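Local coordinates for protein EH1AB1 (Metagenome, PDB 6I8F) that probably hydrolyses carboxylic esters, as an alpha/beta-hydrolase-fold enzyme recovered from the metagenome of Lake Arreo, at residues R118-K123 / E318-M323; D114-R119 / G301-T306. All blocks are in the same frame, centred on the assembly; numbering follows the deposited sequence.

Interaction 1: residues R118-K123 / E318-M323; sequences RRLANK and EAAAVM
Ala320 sits where two helices come closest, its CB fitting against Leu120 and Lys123, one turn apart on the other helix. The Lys123 CB to Ala320 CB distance, 3.5 Å, is tighter than usual for two carbons. Leu120 contributes from two places: its carbonyl O lies 3.7 Å from Ala320 CB, and its CD2 methyl reaches the same CB at 4.0 Å. That methyl also comes within 4.4 Å of Ala319 CB. No hydrogen bond crosses, and the small alanines let the axes approach to 8.4 Å at a crossing angle of -39°.

Lys123 touches with the root of its chain and then departs. A bend at chi2 (-75°) turns the rest away from Ala320, laying CE over one face of the Arg119 guanidinium, toward its rim. Arg119 in turn makes a salt bridge with Asp317, just before 318-323, while Lys123 NZ has a weak, long ion pair with the same carboxylate. Met200 of strand 198-202 and Phe263 of strand 262-267 back Ala319, and Ala321 meets Ala321 of the second subunit. This is helix-to-helix packing on one side of the alpha/beta-hydrolase sheet, joining the helix of a beta-alpha-beta crossover (114-124) to the C-terminal helix 310-327.

Interaction 2: residues D114-R119 / G301-T306; sequences DSTCRR and GFFSLT
Thr116 faces Ser304 and Phe303 without one direct hydrogen bond between the segments; the polar link is a single water. It donates to Thr116 OG1 at 2.9 Å and lies 2.7 Å from Thr306 OG1, joining the two threonines. The same Thr116 oxygen is hydrogen-bonded to Glu58 OE2, and Thr306 OG1 to the backbone N of Ala59, so a third piece of chain ties helix and loop together.

The two branches of Thr116 do different work. OG1 lies against the serine backbone, 3.7 Å from Ser304 CA, whereas CG2, anti to the backbone N, reaches the Phe303 ring and meets CE1 at 3.8 Å from an oblique direction. A valine in its place would probably leave Glu58 OE2 without its hydroxyl partner and the water without its Thr116 contact, breaking the bridge between helix and loop.

On the loop, Ser304 N bonds back to Gly301 O, and Phe303 O is held by Asn316 ND2 of helix 310-327. Within 114-119, Arg118 NE reaches back one turn to Asp114 OD2 in a 3.0 Å salt bridge, on the syn side of the carboxylate but 30° out of its plane. Asp114 OD1 carries on to Arg82 and Tyr84. The contact seats the loop after the probable catalytic histidine against the first turns of helix 114-124, with the Phe303 ring near the probable nucleophile elbow but not touching it, consistent with the alpha/beta-hydrolase fold.

In the fold
Both contacts are largely buried and use neighbouring turns of helix 114-124; their ranges overlap at Arg118 and Arg119, which touch the partner segment in neither. Interaction 2 uses its first turns to hold the loop 301-306, and interaction 1 its later turns to hold helix 310-327, which follows that loop in the chain. They meet at the Phe303 ring, whose CZ is 4.0 Å from both Leu120 CD2 and Ala319 CB, giving one continuous apolar seam. The chemistry changes along it: helix against helix is small and apolar, with charged groups at the rim and the second subunit close by, while helix against loop mixes methyl-ring packing with a water-mediated link, and no other subunit touches it.

Interaction 1: residues R118-K123 / E318-M323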
# COMPACT_ATOMS: atom_id res chain seq x y z
N ARG A 118 -6.52 -18.58 -3.70
CA ARG A 118 -7.96 -18.43 -3.95
C ARG A 118 -8.40 -17.04 -3.50
O ARG A 118 -9.09 -16.32 -4.23
CB ARG A 118 -8.77 -19.52 -3.25
CG ARG A 118 -8.72 -20.87 -3.92
CD ARG A 118 -9.22 -21.96 -2.99
NE ARG A 118 -9.34 -23.27 -3.64
CZ ARG A 118 -10.43 -23.72 -4.27
NH1 ARG A 118 -11.55 -23.01 -4.29
NH2 ARG A 118 -10.37 -24.88 -4.89
N ARG A 119 -7.99 -16.67 -2.27
CA ARG A 119 -8.40 -15.40 -1.68
C ARG A 119 -7.79 -14.26 -2.50
O ARG A 119 -8.47 -13.28 -2.77
CB ARG A 119 -8.02 -15.31 -0.20
CG ARG A 119 -8.65 -14.13 0.52
CD ARG A 119 -8.42 -14.14 2.03
NE ARG A 119 -9.03 -12.98 2.65
CZ ARG A 119 -10.21 -12.97 3.27
NH1 ARG A 119 -10.87 -14.11 3.44
NH2 ARG A 119 -10.71 -11.84 3.75
N LEU A 120 -6.52 -14.40 -2.91
CA LEU A 120 -5.87 -13.33 -3.68
C LEU A 120 -6.62 -13.11 -5.00
O LEU A 120 -6.80 -11.97 -5.42
CB LEU A 120 -4.40 -13.68 -3.94
CG LEU A 120 -3.46 -13.59 -2.73
CD1 LEU A 120 -2.06 -14.03 -3.11
CD2 LEU A 120 -3.43 -12.19 -2.14
N ALA A 121 -7.02 -14.20 -5.66
CA ALA A 121 -7.74 -14.10 -6.94
C ALA A 121 -9.06 -13.34 -6.75
O ALA A 121 -9.31 -12.35 -7.44
CB ALA A 121 -7.97 -15.47 -7.53
N ASN A 122 -9.87 -13.78 -5.79
CA ASN A 122 -11.20 -13.21 -5.55
C ASN A 122 -11.10 -11.71 -5.20
O ASN A 122 -11.86 -10.91 -5.72
CB ASN A 122 -11.96 -13.98 -4.47
CG ASN A 122 -12.47 -15.32 -4.96
OD1 ASN A 122 -12.52 -15.56 -6.16
ND2 ASN A 122 -12.87 -16.18 -4.05
N LYS A 123 -10.13 -11.35 -4.35
CA LYS A 123 -10.02 -10.01 -3.81
C LYS A 123 -9.40 -9.07 -4.85
O LYS A 123 -9.78 -7.91 -4.91
CB LYS A 123 -9.16 -10.03 -2.54
CG LYS A 123 -9.79 -10.74 -1.36
CD LYS A 123 -10.89 -9.96 -0.70
CE LYS A 123 -11.60 -10.78 0.36
NZ LYS A 123 -12.62 -9.96 1.06
N GLU A 318 -5.03 -6.77 1.45
CA GLU A 318 -4.27 -5.56 1.08
C GLU A 318 -3.41 -5.81 -0.17
O GLU A 318 -3.37 -4.99 -1.08
CB GLU A 318 -3.40 -5.07 2.24
CG GLU A 318 -2.63 -3.83 1.86
CD GLU A 318 -1.90 -3.10 2.98
OE1 GLU A 318 -1.89 -3.59 4.13
OE2 GLU A 318 -1.32 -2.05 2.66
N ALA A 319 -2.68 -6.92 -0.20
CA ALA A 319 -1.83 -7.26 -1.34
C ALA A 319 -2.69 -7.34 -2.62
O ALA A 319 -2.37 -6.73 -3.65
CB ALA A 319 -1.12 -8.56 -1.08
N ALA A 320 -3.80 -8.07 -2.52
CA ALA A 320 -4.76 -8.25 -3.61
C ALA A 320 -5.30 -6.88 -4.06
O ALA A 320 -5.40 -6.61 -5.25
CB ALA A 320 -5.87 -9.17 -3.17
N ALA A 321 -5.66 -6.04 -3.09
CA ALA A 321 -6.28 -4.76 -3.35
C ALA A 321 -5.33 -3.86 -4.13
O ALA A 321 -5.73 -3.22 -5.08
CB ALA A 321 -6.67 -4.11 -2.04
N VAL A 322 -4.06 -3.81 -3.70
CA VAL A 322 -3.08 -2.95 -4.32
C VAL A 322 -2.79 -3.44 -5.75
O VAL A 322 -2.67 -2.63 -6.68
CB VAL A 322 -1.80 -2.87 -3.46
CG1 VAL A 322 -0.66 -2.18 -4.18
CG2 VAL A 322 -2.07 -2.22 -2.11
N MET A 323 -2.65 -4.76 -5.93
CA MET A 323 -2.39 -5.31 -7.25
C MET A 323 -3.57 -5.00 -8.19
O MET A 323 -3.37 -4.54 -9.31
CB MET A 323 -2.16 -6.82 -7.21
CG MET A 323 -1.85 -7.39 -8.60
SD MET A 323 -1.39 -9.12 -8.53
CE MET A 323 -2.93 -9.82 -7.92

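Interaction 2: residues D114-R119 / G301-T306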
# COMPACT_ATOMS: atom_id res chain seq x y z
N ASP A 114 -2.91 -22.85 -1.33
CA ASP A 114 -4.12 -22.92 -2.17
C ASP A 114 -5.21 -21.94 -1.69
O ASP A 114 -5.76 -21.19 -2.50
CB ASP A 114 -4.65 -24.36 -2.21
CG ASP A 114 -5.94 -24.49 -3.00
OD1 ASP A 114 -5.85 -24.50 -4.24
OD2 ASP A 114 -7.01 -24.56 -2.36
N SER A 115 -5.53 -21.96 -0.40
CA SER A 115 -6.56 -21.06 0.16
C SER A 115 -6.16 -19.58 -0.01
O SER A 115 -7.02 -18.72 -0.26
CB SER A 115 -6.85 -21.37 1.62
OG SER A 115 -7.45 -22.66 1.77
N THR A 116 -4.85 -19.31 0.14
CA THR A 116 -4.28 -17.99 -0.00
C THR A 116 -4.39 -17.51 -1.45
O THR A 116 -4.75 -16.35 -1.69
CB THR A 116 -2.82 -17.97 0.46
OG1 THR A 116 -2.82 -18.33 1.85
CG2 THR A 116 -2.14 -16.64 0.23
N CYS A 117 -4.06 -18.37 -2.41
CA CYS A 117 -4.15 -18.01 -3.82
C CYS A 117 -5.61 -17.76 -4.22
O CYS A 117 -5.88 -16.83 -4.98
CB CYS A 117 -3.54 -19.06 -4.72
SG CYS A 117 -1.73 -19.01 -4.68
N ARG A 118 -6.52 -18.58 -3.70
CA ARG A 118 -7.96 -18.43 -3.95
C ARG A 118 -8.40 -17.04 -3.50
O ARG A 118 -9.09 -16.32 -4.23
CB ARG A 118 -8.77 -19.52 -3.25
CG ARG A 118 -8.72 -20.87 -3.92
CD ARG A 118 -9.22 -21.96 -2.99
NE ARG A 118 -9.34 -23.27 -3.64
CZ ARG A 118 -10.43 -23.72 -4.27
NH1 ARG A 118 -11.55 -23.01 -4.29
NH2 ARG A 118 -10.37 -24.88 -4.89
N ARG A 119 -7.99 -16.67 -2.27
CA ARG A 119 -8.40 -15.40 -1.68
C ARG A 119 -7.79 -14.26 -2.50
O ARG A 119 -8.47 -13.28 -2.77
CB ARG A 119 -8.02 -15.31 -0.20
CG ARG A 119 -8.65 -14.13 0.52
CD ARG A 119 -8.42 -14.14 2.03
NE ARG A 119 -9.03 -12.98 2.65
CZ ARG A 119 -10.21 -12.97 3.27
NH1 ARG A 119 -10.87 -14.11 3.44
NH2 ARG A 119 -10.71 -11.84 3.75
N GLY A 301 5.48 -15.85 8.01
CA GLY A 301 4.55 -16.94 7.66
C GLY A 301 3.09 -16.54 7.76
O GLY A 301 2.23 -17.27 7.27
N PHE A 302 2.78 -15.38 8.38
CA PHE A 302 1.40 -15.05 8.75
C PHE A 302 0.47 -14.94 7.52
O PHE A 302 -0.72 -15.09 7.65
CB PHE A 302 1.35 -13.77 9.59
CG PHE A 302 1.41 -12.46 8.85
CD1 PHE A 302 2.61 -11.93 8.40
CD2 PHE A 302 0.26 -11.70 8.67
CE1 PHE A 302 2.66 -10.71 7.75
CE2 PHE A 302 0.30 -10.48 8.01
CZ PHE A 302 1.51 -9.98 7.56
N PHE A 303 1.05 -14.67 6.34
CA PHE A 303 0.30 -14.43 5.08
C PHE A 303 -0.47 -15.70 4.69
O PHE A 303 -1.50 -15.61 4.03
CB PHE A 303 1.26 -14.01 3.96
CG PHE A 303 0.65 -13.40 2.72
CD1 PHE A 303 0.59 -14.12 1.53
CD2 PHE A 303 0.21 -12.09 2.71
CE1 PHE A 303 0.07 -13.55 0.38
CE2 PHE A 303 -0.31 -11.52 1.55
CZ PHE A 303 -0.38 -12.25 0.39
N SER A 304 0.05 -16.86 5.07
CA SER A 304 -0.60 -18.11 4.74
C SER A 304 -1.01 -18.91 5.98
O SER A 304 -1.62 -19.95 5.82
CB SER A 304 0.26 -18.93 3.81
OG SER A 304 1.48 -19.25 4.42
N LEU A 305 -0.72 -18.42 7.19
CA LEU A 305 -1.18 -19.09 8.43
C LEU A 305 -2.53 -18.52 8.87
O LEU A 305 -2.75 -18.25 10.06
CB LEU A 305 -0.13 -18.92 9.53
CG LEU A 305 1.13 -19.75 9.35
CD1 LEU A 305 2.25 -19.22 10.24
CD2 LEU A 305 0.85 -21.22 9.65
N THR A 306 -3.45 -18.42 7.91
CA THR A 306 -4.63 -17.60 8.08
C THR A 306 -5.74 -18.34 8.85
O THR A 306 -6.77 -17.76 9.11
CB THR A 306 -5.07 -17.06 6.72
OG1 THR A 306 -5.11 -18.14 5.78
CG2 THR A 306 -4.12 -15.99 6.22
O HOH W 1 -4.99 -17.08 3.31